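Histidine utilization repressor (Pseudomonas syringae pv. tomato, PDB 2PKH) probably represses the histidine utilization operon by binding its control region when inducer is absent, this crystallised fragment being its C-terminal UTRA domain. Local coordinates at residues Thr10-Val15 and Val43-Asp48; His91-Ile96 and Pro113-Arg118; Lys104-Asp109 and Ile134-Arg139. All coordinates share one frame; numbering follows the deposited sequence.

All three contacts reach one antiparallel sheet, a worked example of how a UTRA domain ties its parts together: contacts 1 and 2 pair its strands, and contact 3 packs a helix end on it. Contact 1 lies at one margin, contact 2 at the other margin within this chain, their centres about 19 Å and nearest atoms about 11 Å apart. Contact 3 lies about 12 Å, centre to centre, from each. Its Leu105 CD1 packs 3.7 Å from Val43 CG2 of contact 1, while the backbones of Leu115 and His135 join contacts 2 and 3 as adjacent strands. 1,2-Ethanediol, probably from the crystallisation liquor, is found about 4 Å from the side chain of His44 and about 3 Å from that of Gln107.

Contact 1: Thr10-Val15 and Val43-Asp48; sequences TCKVMV and VHFEND
Phe45 lies with one edge of its ring against residues 10-15 of strand 9-20. Its CB faces Thr10 OG1 at 3.5 Å, and along the ring edge CD2 nears Cys11 CA and CE2 reaches Lys12 CB at 4.2 Å. Thr10 O sits in the ring plane at this edge while also accepting the backbone N-H of Phe45 (N to O 2.8 Å). The hydroxyl of Thr10 meets Phe45 because chi1 of 60° turns OG1 between the backbone N and the carbonyl carbon; from there it also hydrogen-bonds a water that accepts from the Asp48 N-H, joining the start of one strand to the turn that follows the other. Farther along the strand, Met14, a selenomethionine, brings CG to Val43 CG2 across a 4.1 Å gap, the two side chains meeting at a slant, and Leu105 of helix 100-106 packs on both. These strands form the margin of the antiparallel UTRA sheet. Thr10 with Phe45 and Lys12 with Val43 are hydrogen-bonded pairs, and Cys11 with His44 is the non-hydrogen-bonded pair between them. Beyond these pairs the ladder continues through a classic beta bulge, where Met14 and Val15 both face Leu41. Cys11 and His44 occupy the other face. There Cys11 CB approaches His44 CD2 at 4.0 Å, obliquely to the ring, and SG stands 5.3 Å from the ring centroid, 39° off its normal. The close pairing of their backbones also brings Cys11 CA within 3.0 Å of Val43 O, a CA-H...O contact.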
loop_
_atom_site.group_PDB
_atom_site.type_symbol
_atom_site.label_atom_id
_atom_site.label_comp_id
_atom_site.label_asym_id
_atom_site.label_seq_id
_atom_site.Cartn_x
_atom_site.Cartn_y
_atom_site.Cartn_z
ATOM N N THR B 10 -7.023 -19.005 16.368
ATOM C CA THR B 10 -7.776 -20.272 16.266
ATOM C C THR B 10 -9.092 -19.934 15.510
ATOM O O THR B 10 -9.396 -18.759 15.312
ATOM C CB THR B 10 -8.082 -20.893 17.667
ATOM O OG1 THR B 10 -8.861 -19.965 18.415
ATOM C CG2 THR B 10 -6.812 -21.155 18.484
ATOM N N CYS B 11 -9.843 -20.935 15.071
ATOM C CA CYS B 11 -11.027 -20.654 14.269
ATOM C C CYS B 11 -11.972 -21.803 14.359
ATOM O O CYS B 11 -11.585 -22.890 14.784
ATOM C CB CYS B 11 -10.750 -20.360 12.820
ATOM S SG CYS B 11 -10.153 -21.793 11.958
ATOM N N LYS B 12 -13.228 -21.515 14.033
ATOM C CA LYS B 12 -14.299 -22.489 14.111
ATOM C C LYS B 12 -14.940 -22.407 12.747
ATOM O O LYS B 12 -15.369 -21.332 12.317
ATOM C CB LYS B 12 -15.286 -22.028 15.173
ATOM C CG LYS B 12 -16.079 -23.140 15.865
ATOM C CD LYS B 12 -16.686 -22.651 17.214
ATOM C CE LYS B 12 -15.685 -22.718 18.381
ATOM N NZ LYS B 12 -15.154 -24.113 18.588
ATOM N N VAL B 13 -14.940 -23.534 12.039
ATOM C CA VAL B 13 -15.650 -23.659 10.747
ATOM C C VAL B 13 -17.139 -23.878 11.071
ATOM O O VAL B 13 -17.494 -24.844 11.789
ATOM C CB VAL B 13 -15.011 -24.831 9.958
ATOM C CG1 VAL B 13 -15.597 -25.001 8.575
ATOM C CG2 VAL B 13 -13.518 -24.569 9.888
HETATM N N MSE B 14 -18.001 -22.995 10.596
HETATM C CA MSE B 14 -19.467 -23.136 10.787
HETATM C C MSE B 14 -20.113 -23.746 9.521
HETATM O O MSE B 14 -21.074 -24.452 9.643
HETATM C CB MSE B 14 -20.194 -21.801 11.059
HETATM C CG MSE B 14 -19.537 -20.824 12.156
HETATM SE SE MSE B 14 -19.455 -21.834 13.847
HETATM C CE MSE B 14 -21.337 -21.721 14.288
ATOM N N VAL B 15 -19.610 -23.373 8.332
ATOM C CA VAL B 15 -20.137 -23.788 7.030
ATOM C C VAL B 15 -18.994 -24.241 6.139
ATOM O O VAL B 15 -17.912 -23.637 6.066
ATOM C CB VAL B 15 -20.966 -22.632 6.365
ATOM C CG1 VAL B 15 -21.461 -22.994 4.996
ATOM C CG2 VAL B 15 -22.129 -22.307 7.253
ATOM N N VAL B 43 -15.249 -18.535 11.838
ATOM C CA VAL B 43 -15.089 -17.419 12.812
ATOM C C VAL B 43 -13.670 -17.580 13.263
ATOM O O VAL B 43 -13.258 -18.655 13.722
ATOM C CB VAL B 43 -16.004 -17.521 14.002
ATOM C CG1 VAL B 43 -15.851 -16.321 15.042
ATOM C CG2 VAL B 43 -17.536 -17.566 13.517
ATOM N N HIS B 44 -12.939 -16.494 13.135
ATOM C CA HIS B 44 -11.530 -16.421 13.524
ATOM C C HIS B 44 -11.444 -15.728 14.884
ATOM O O HIS B 44 -12.087 -14.684 15.094
ATOM C CB HIS B 44 -10.771 -15.594 12.475
ATOM C CG HIS B 44 -10.590 -16.304 11.157
ATOM N ND1 HIS B 44 -11.460 -16.134 10.103
ATOM C CD2 HIS B 44 -9.663 -17.188 10.732
ATOM C CE1 HIS B 44 -11.060 -16.856 9.073
ATOM N NE2 HIS B 44 -9.990 -17.525 9.440
ATOM N N PHE B 45 -10.598 -16.274 15.745
ATOM C CA PHE B 45 -10.406 -15.791 17.147
ATOM C C PHE B 45 -8.955 -15.325 17.294
ATOM O O PHE B 45 -8.059 -15.944 16.707
ATOM C CB PHE B 45 -10.625 -16.924 18.162
ATOM C CG PHE B 45 -12.049 -17.441 18.213
ATOM C CD1 PHE B 45 -12.863 -17.088 19.233
ATOM C CD2 PHE B 45 -12.543 -18.225 17.205
ATOM C CE1 PHE B 45 -14.245 -17.587 19.279
ATOM C CE2 PHE B 45 -13.887 -18.679 17.213
ATOM C CZ PHE B 45 -14.716 -18.346 18.251
ATOM N N GLU B 46 -8.717 -14.302 18.104
ATOM C CA GLU B 46 -7.362 -13.952 18.449
ATOM C C GLU B 46 -7.355 -14.027 19.946
ATOM O O GLU B 46 -8.144 -13.363 20.606
ATOM C CB GLU B 46 -7.077 -12.554 17.908
ATOM C CG GLU B 46 -5.802 -11.864 18.374
ATOM C CD GLU B 46 -5.900 -10.337 18.185
ATOM O OE1 GLU B 46 -5.676 -9.838 17.054
ATOM O OE2 GLU B 46 -6.243 -9.638 19.161
ATOM N N ASN B 47 -6.537 -14.928 20.502
ATOM C CA ASN B 47 -6.565 -15.227 21.939
ATOM C C ASN B 47 -7.958 -15.478 22.463
ATOM O O ASN B 47 -8.345 -14.880 23.470
ATOM C CB ASN B 47 -5.894 -14.096 22.765
ATOM C CG ASN B 47 -4.440 -13.822 22.319
ATOM O OD1 ASN B 47 -3.682 -14.755 21.978
ATOM N ND2 ASN B 47 -4.047 -12.535 22.310
ATOM N N ASP B 48 -8.712 -16.348 21.791
ATOM C CA ASP B 48 -10.034 -16.719 22.246
ATOM C C ASP B 48 -11.160 -15.706 22.129
ATOM O O ASP B 48 -12.280 -16.015 22.527
ATOM C CB ASP B 48 -9.969 -17.256 23.688
ATOM C CG ASP B 48 -8.971 -18.402 23.793
ATOM O OD1 ASP B 48 -8.979 -19.269 22.859
ATOM O OD2 ASP B 48 -8.160 -18.381 24.742
HETATM O O HOH W 1 -7.352 -17.870 19.712
#

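Contact 2: His91-Ile96 and Pro113-Arg118; sequences HVVEAI and PCLLIR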
loop_
_atom_site.group_PDB
_atom_site.type_symbol
_atom_site.label_atom_id
_atom_site.label_comp_id
_atom_site.label_asym_id
_atom_site.label_seq_id
_atom_site.Cartn_x
_atom_site.Cartn_y
_atom_site.Cartn_z
ATOM N N HIS B 91 -11.311 -4.576 -3.215
ATOM C CA HIS B 91 -11.816 -4.412 -1.831
ATOM C C HIS B 91 -12.820 -3.282 -1.747
ATOM O O HIS B 91 -12.801 -2.343 -2.565
ATOM C CB HIS B 91 -10.634 -4.239 -0.833
ATOM C CG HIS B 91 -9.895 -2.939 -0.993
ATOM N ND1 HIS B 91 -8.829 -2.783 -1.858
ATOM C CD2 HIS B 91 -10.068 -1.734 -0.390
ATOM C CE1 HIS B 91 -8.374 -1.541 -1.782
ATOM N NE2 HIS B 91 -9.114 -0.878 -0.906
ATOM N N VAL B 92 -13.799 -3.437 -0.854
ATOM C CA VAL B 92 -14.766 -2.428 -0.620
ATOM C C VAL B 92 -14.868 -2.425 0.898
ATOM O O VAL B 92 -15.061 -3.506 1.522
ATOM C CB VAL B 92 -16.116 -2.791 -1.275
ATOM C CG1 VAL B 92 -17.119 -1.822 -0.934
ATOM C CG2 VAL B 92 -15.985 -2.789 -2.862
ATOM N N VAL B 93 -14.673 -1.261 1.500
ATOM C CA VAL B 93 -14.634 -1.191 2.969
ATOM C C VAL B 93 -15.686 -0.189 3.420
ATOM O O VAL B 93 -15.697 0.941 2.899
ATOM C CB VAL B 93 -13.268 -0.723 3.414
ATOM C CG1 VAL B 93 -13.172 -0.668 4.975
ATOM C CG2 VAL B 93 -12.187 -1.603 2.809
ATOM N N GLU B 94 -16.503 -0.620 4.403
ATOM C CA GLU B 94 -17.673 0.054 4.905
ATOM C C GLU B 94 -17.710 -0.100 6.424
ATOM O O GLU B 94 -17.177 -1.055 6.965
ATOM C CB GLU B 94 -18.918 -0.663 4.322
ATOM C CG GLU B 94 -19.281 -0.153 2.950
ATOM C CD GLU B 94 -20.411 -0.942 2.304
ATOM O OE1 GLU B 94 -20.187 -2.109 1.954
ATOM O OE2 GLU B 94 -21.489 -0.342 2.094
ATOM N N ALA B 95 -18.382 0.828 7.077
ATOM C CA ALA B 95 -18.718 0.685 8.491
ATOM C C ALA B 95 -20.223 0.401 8.569
ATOM O O ALA B 95 -21.101 1.147 8.051
ATOM C CB ALA B 95 -18.335 1.987 9.273
ATOM N N ILE B 96 -20.522 -0.671 9.259
ATOM C CA ILE B 96 -21.903 -1.102 9.409
ATOM C C ILE B 96 -22.165 -1.605 10.815
ATOM O O ILE B 96 -21.228 -1.836 11.606
ATOM C CB ILE B 96 -22.185 -2.281 8.405
ATOM C CG1 ILE B 96 -21.395 -3.517 8.843
ATOM C CG2 ILE B 96 -21.956 -1.797 6.873
ATOM C CD1 ILE B 96 -21.903 -4.872 8.258
ATOM N N PRO B 113 -19.928 -0.844 16.113
ATOM C CA PRO B 113 -19.618 -0.565 14.732
ATOM C C PRO B 113 -18.625 -1.602 14.278
ATOM O O PRO B 113 -17.663 -1.913 15.004
ATOM C CB PRO B 113 -18.936 0.797 14.809
ATOM C CG PRO B 113 -18.327 0.795 16.299
ATOM C CD PRO B 113 -19.460 0.261 17.017
ATOM N N CYS B 114 -18.914 -2.167 13.102
ATOM C CA CYS B 114 -18.112 -3.249 12.549
ATOM C C CYS B 114 -17.514 -2.749 11.222
ATOM O O CYS B 114 -18.100 -1.971 10.535
ATOM C CB CYS B 114 -18.915 -4.511 12.299
ATOM S SG CYS B 114 -19.420 -5.310 13.830
ATOM N N LEU B 115 -16.315 -3.229 10.934
ATOM C CA LEU B 115 -15.641 -2.895 9.728
ATOM C C LEU B 115 -16.023 -4.067 8.768
ATOM O O LEU B 115 -15.683 -5.232 9.046
ATOM C CB LEU B 115 -14.129 -2.904 9.969
ATOM C CG LEU B 115 -13.242 -2.327 8.845
ATOM C CD1 LEU B 115 -13.579 -0.855 8.597
ATOM C CD2 LEU B 115 -11.725 -2.519 9.116
ATOM N N LEU B 116 -16.649 -3.731 7.661
ATOM C CA LEU B 116 -17.036 -4.687 6.657
ATOM C C LEU B 116 -16.124 -4.545 5.464
ATOM O O LEU B 116 -15.967 -3.442 4.909
ATOM C CB LEU B 116 -18.489 -4.430 6.228
ATOM C CG LEU B 116 -18.980 -5.368 5.078
ATOM C CD1 LEU B 116 -19.066 -6.819 5.574
ATOM C CD2 LEU B 116 -20.324 -4.914 4.631
ATOM N N ILE B 117 -15.509 -5.648 5.074
ATOM C CA ILE B 117 -14.623 -5.659 3.906
ATOM C C ILE B 117 -15.154 -6.722 2.967
ATOM O O ILE B 117 -15.351 -7.895 3.391
ATOM C CB ILE B 117 -13.191 -6.000 4.373
ATOM C CG1 ILE B 117 -12.724 -4.993 5.452
ATOM C CG2 ILE B 117 -12.180 -5.997 3.191
ATOM C CD1 ILE B 117 -11.351 -5.289 5.877
ATOM N N ARG B 118 -15.371 -6.343 1.714
ATOM C CA ARG B 118 -15.841 -7.271 0.711
ATOM C C ARG B 118 -14.726 -7.316 -0.282
ATOM O O ARG B 118 -14.293 -6.286 -0.792
ATOM C CB ARG B 118 -17.137 -6.770 0.056
ATOM C CG ARG B 118 -18.313 -7.038 0.947
ATOM C CD ARG B 118 -19.622 -6.711 0.331
ATOM N NE ARG B 118 -19.864 -5.288 0.381
ATOM C CZ ARG B 118 -20.765 -4.673 -0.384
ATOM N NH1 ARG B 118 -21.521 -5.395 -1.227
ATOM N NH2 ARG B 118 -20.945 -3.355 -0.279
HETATM O O HOH W 2 -18.078 -3.810 2.005
#
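Strands 91-96 and 113-118 run antiparallel, their axes 4.7 Å apart at an angle of 162°, with Val92-Arg118, Glu94-Leu116 and Ile96-Cys114 as hydrogen-bonded pairs. On the face carrying those side chains, Glu94 reaches diagonally to Arg118, and OE1 receives NH2 on its syn side at 2.7 Å. The carboxylate and guanidinium planes are nearly coplanar, yet NH2 stands 29° out of the carboxylate plane and OE1 is tilted a little from the guanidinium plane. Water 2 reinforces this salt bridge: it accepts from Arg118 NE at the guanidinium edge and donates to both Glu94 OE1 and Val92 O. A bend at chi3 (-79°) curls the arginine back over the strand pair toward the glutamate. Next along this face, Ile96 CD1 packs on Leu116 CD2 at 4.0 Å, and the latter methyl also lies near Glu94 OE1. The opposite face is apolar, with Val93 CG1 pressing against Leu115 CD1 at 3.6 Å and its CG2 facing Ile117 CG1; Leu142 covers Leu115 and Ile117. His91, Val92 and Val93 pair with a strand of the second subunit, so this antiparallel ladder belongs to a UTRA sheet that continues across the interface into that subunit.

Contact 3: Lys104-Asp109 and Ile134-Arg139; sequences KLLQID and IHPGSR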
loop_
_atom_site.group_PDB
_atom_site.type_symbol
_atom_site.label_atom_id
_atom_site.label_comp_id
_atom_site.label_asym_id
_atom_site.label_seq_id
_atom_site.Cartn_x
_atom_site.Cartn_y
_atom_site.Cartn_z
ATOM N N LYS B 104 -23.998 -12.464 17.746
ATOM C CA LYS B 104 -23.821 -13.607 18.629
ATOM C C LYS B 104 -22.501 -14.336 18.305
ATOM O O LYS B 104 -21.719 -14.652 19.201
ATOM C CB LYS B 104 -25.041 -14.568 18.480
ATOM C CG LYS B 104 -26.346 -13.906 19.014
ATOM C CD LYS B 104 -27.558 -14.826 18.934
ATOM C CE LYS B 104 -28.873 -14.059 18.738
ATOM N NZ LYS B 104 -29.455 -14.307 17.319
ATOM N N LEU B 105 -22.240 -14.578 17.028
ATOM C CA LEU B 105 -20.992 -15.233 16.602
ATOM C C LEU B 105 -19.727 -14.462 16.999
ATOM O O LEU B 105 -18.734 -15.086 17.417
ATOM C CB LEU B 105 -20.969 -15.441 15.091
ATOM C CG LEU B 105 -21.781 -16.523 14.366
ATOM C CD1 LEU B 105 -21.149 -16.703 13.013
ATOM C CD2 LEU B 105 -21.770 -17.837 15.187
ATOM N N LEU B 106 -19.736 -13.130 16.847
ATOM C CA LEU B 106 -18.588 -12.279 17.228
ATOM C C LEU B 106 -18.551 -11.890 18.699
ATOM O O LEU B 106 -17.605 -11.236 19.138
ATOM C CB LEU B 106 -18.574 -10.975 16.394
ATOM C CG LEU B 106 -18.178 -11.064 14.904
ATOM C CD1 LEU B 106 -18.331 -9.689 14.159
ATOM C CD2 LEU B 106 -16.800 -11.477 14.817
ATOM N N GLN B 107 -19.541 -12.299 19.471
ATOM C CA GLN B 107 -19.611 -11.905 20.874
ATOM C C GLN B 107 -19.433 -10.390 21.022
ATOM O O GLN B 107 -18.539 -9.943 21.758
ATOM C CB GLN B 107 -18.542 -12.634 21.706
ATOM C CG GLN B 107 -18.889 -14.128 21.847
ATOM C CD GLN B 107 -17.797 -14.891 22.546
ATOM O OE1 GLN B 107 -17.509 -14.677 23.721
ATOM N NE2 GLN B 107 -17.147 -15.751 21.810
ATOM N N ILE B 108 -20.304 -9.604 20.366
ATOM C CA ILE B 108 -20.252 -8.116 20.443
ATOM C C ILE B 108 -21.643 -7.560 20.736
ATOM O O ILE B 108 -22.669 -8.253 20.630
ATOM C CB ILE B 108 -19.775 -7.470 19.107
ATOM C CG1 ILE B 108 -20.531 -8.075 17.920
ATOM C CG2 ILE B 108 -18.309 -7.772 18.920
ATOM C CD1 ILE B 108 -20.360 -7.310 16.508
ATOM N N ASP B 109 -21.643 -6.314 21.186
ATOM C CA ASP B 109 -22.842 -5.536 21.420
ATOM C C ASP B 109 -23.576 -5.376 20.095
ATOM O O ASP B 109 -22.942 -5.302 19.061
ATOM C CB ASP B 109 -22.377 -4.188 22.015
ATOM C CG ASP B 109 -22.046 -4.319 23.519
ATOM O OD1 ASP B 109 -22.220 -5.417 24.056
ATOM O OD2 ASP B 109 -21.646 -3.352 24.187
ATOM N N ILE B 134 -16.340 -9.552 8.236
ATOM C CA ILE B 134 -16.888 -8.538 9.147
ATOM C C ILE B 134 -16.102 -8.614 10.436
ATOM O O ILE B 134 -15.865 -9.715 10.946
ATOM C CB ILE B 134 -18.469 -8.614 9.238
ATOM C CG1 ILE B 134 -19.029 -7.741 10.376
ATOM C CG2 ILE B 134 -18.951 -10.057 9.414
ATOM C CD1 ILE B 134 -20.639 -7.459 10.094
ATOM N N HIS B 135 -15.648 -7.455 10.905
ATOM C CA HIS B 135 -14.782 -7.409 12.064
ATOM C C HIS B 135 -15.438 -6.525 13.102
ATOM O O HIS B 135 -15.942 -5.486 12.713
ATOM C CB HIS B 135 -13.445 -6.766 11.719
ATOM C CG HIS B 135 -12.820 -7.279 10.472
ATOM N ND1 HIS B 135 -11.825 -8.242 10.467
ATOM C CD2 HIS B 135 -13.087 -7.001 9.181
ATOM C CE1 HIS B 135 -11.434 -8.456 9.227
ATOM N NE2 HIS B 135 -12.196 -7.734 8.423
ATOM N N PRO B 136 -15.390 -6.908 14.408
ATOM C CA PRO B 136 -15.736 -5.837 15.380
ATOM C C PRO B 136 -14.781 -4.625 15.304
ATOM O O PRO B 136 -13.574 -4.767 15.274
ATOM C CB PRO B 136 -15.648 -6.550 16.737
ATOM C CG PRO B 136 -15.660 -8.085 16.409
ATOM C CD PRO B 136 -14.960 -8.157 15.096
ATOM N N GLY B 137 -15.342 -3.454 15.227
ATOM C CA GLY B 137 -14.552 -2.262 14.995
ATOM C C GLY B 137 -13.574 -2.022 16.131
ATOM O O GLY B 137 -12.510 -1.420 15.927
ATOM N N SER B 138 -13.898 -2.559 17.306
ATOM C CA SER B 138 -12.950 -2.417 18.451
ATOM C C SER B 138 -11.802 -3.413 18.387
ATOM O O SER B 138 -10.893 -3.330 19.212
ATOM C CB SER B 138 -13.684 -2.595 19.788
ATOM O OG SER B 138 -14.467 -3.801 19.879
ATOM N N ARG B 139 -11.875 -4.391 17.456
ATOM C CA ARG B 139 -10.982 -5.543 17.455
ATOM C C ARG B 139 -10.093 -5.689 16.214
ATOM O O ARG B 139 -9.189 -6.528 16.202
ATOM C CB ARG B 139 -11.766 -6.854 17.757
ATOM C CG ARG B 139 -12.464 -6.717 19.155
ATOM C CD ARG B 139 -13.032 -8.103 19.587
ATOM N NE ARG B 139 -14.200 -7.916 20.480
ATOM C CZ ARG B 139 -15.198 -8.776 20.601
ATOM N NH1 ARG B 139 -15.231 -9.911 19.885
ATOM N NH2 ARG B 139 -16.188 -8.516 21.470
#
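Where helix 100-106 gives way to a loop, its last turn and the residues that follow meet the end of strand 126-136, the nearest CA atoms being those of Ile108 and Pro136 at 7.2 Å. The helix closes in a Schellman motif, with Gln107 at positive phi, and in this UTRA domain the junction sets the helix end against the sheet. Leu106 sets both methyls against the CG-CD bond of the Pro136 ring: CD1 and CD2 each lie 3.8 Å from Pro136 CD. Ile108 approaches the same proline at about a right angle, its CG2 3.7 Å from Pro136 CB. Beyond the proline, Arg139 reaches across to the loop, its chain, extended from CG to NE (chi2 -170°), carrying the guanidinium to the helix end. NH1 donates to Leu106 O at 2.8 Å, nearly in line with that C=O, though the N-H itself points off the line (144° at the hydrogen); it also donates to Pro50 O. NH2 donates to Gln107 O at 2.8 Å; the oxygen lies in the guanidinium plane, but NH2 stands 38° above the carbonyl plane, away from a lone pair. One cation thus grips two successive carbonyls, while Ile108 CG2 lies over one guanidinium face, offset toward its rim and 3.4 Å from Arg139 NH2.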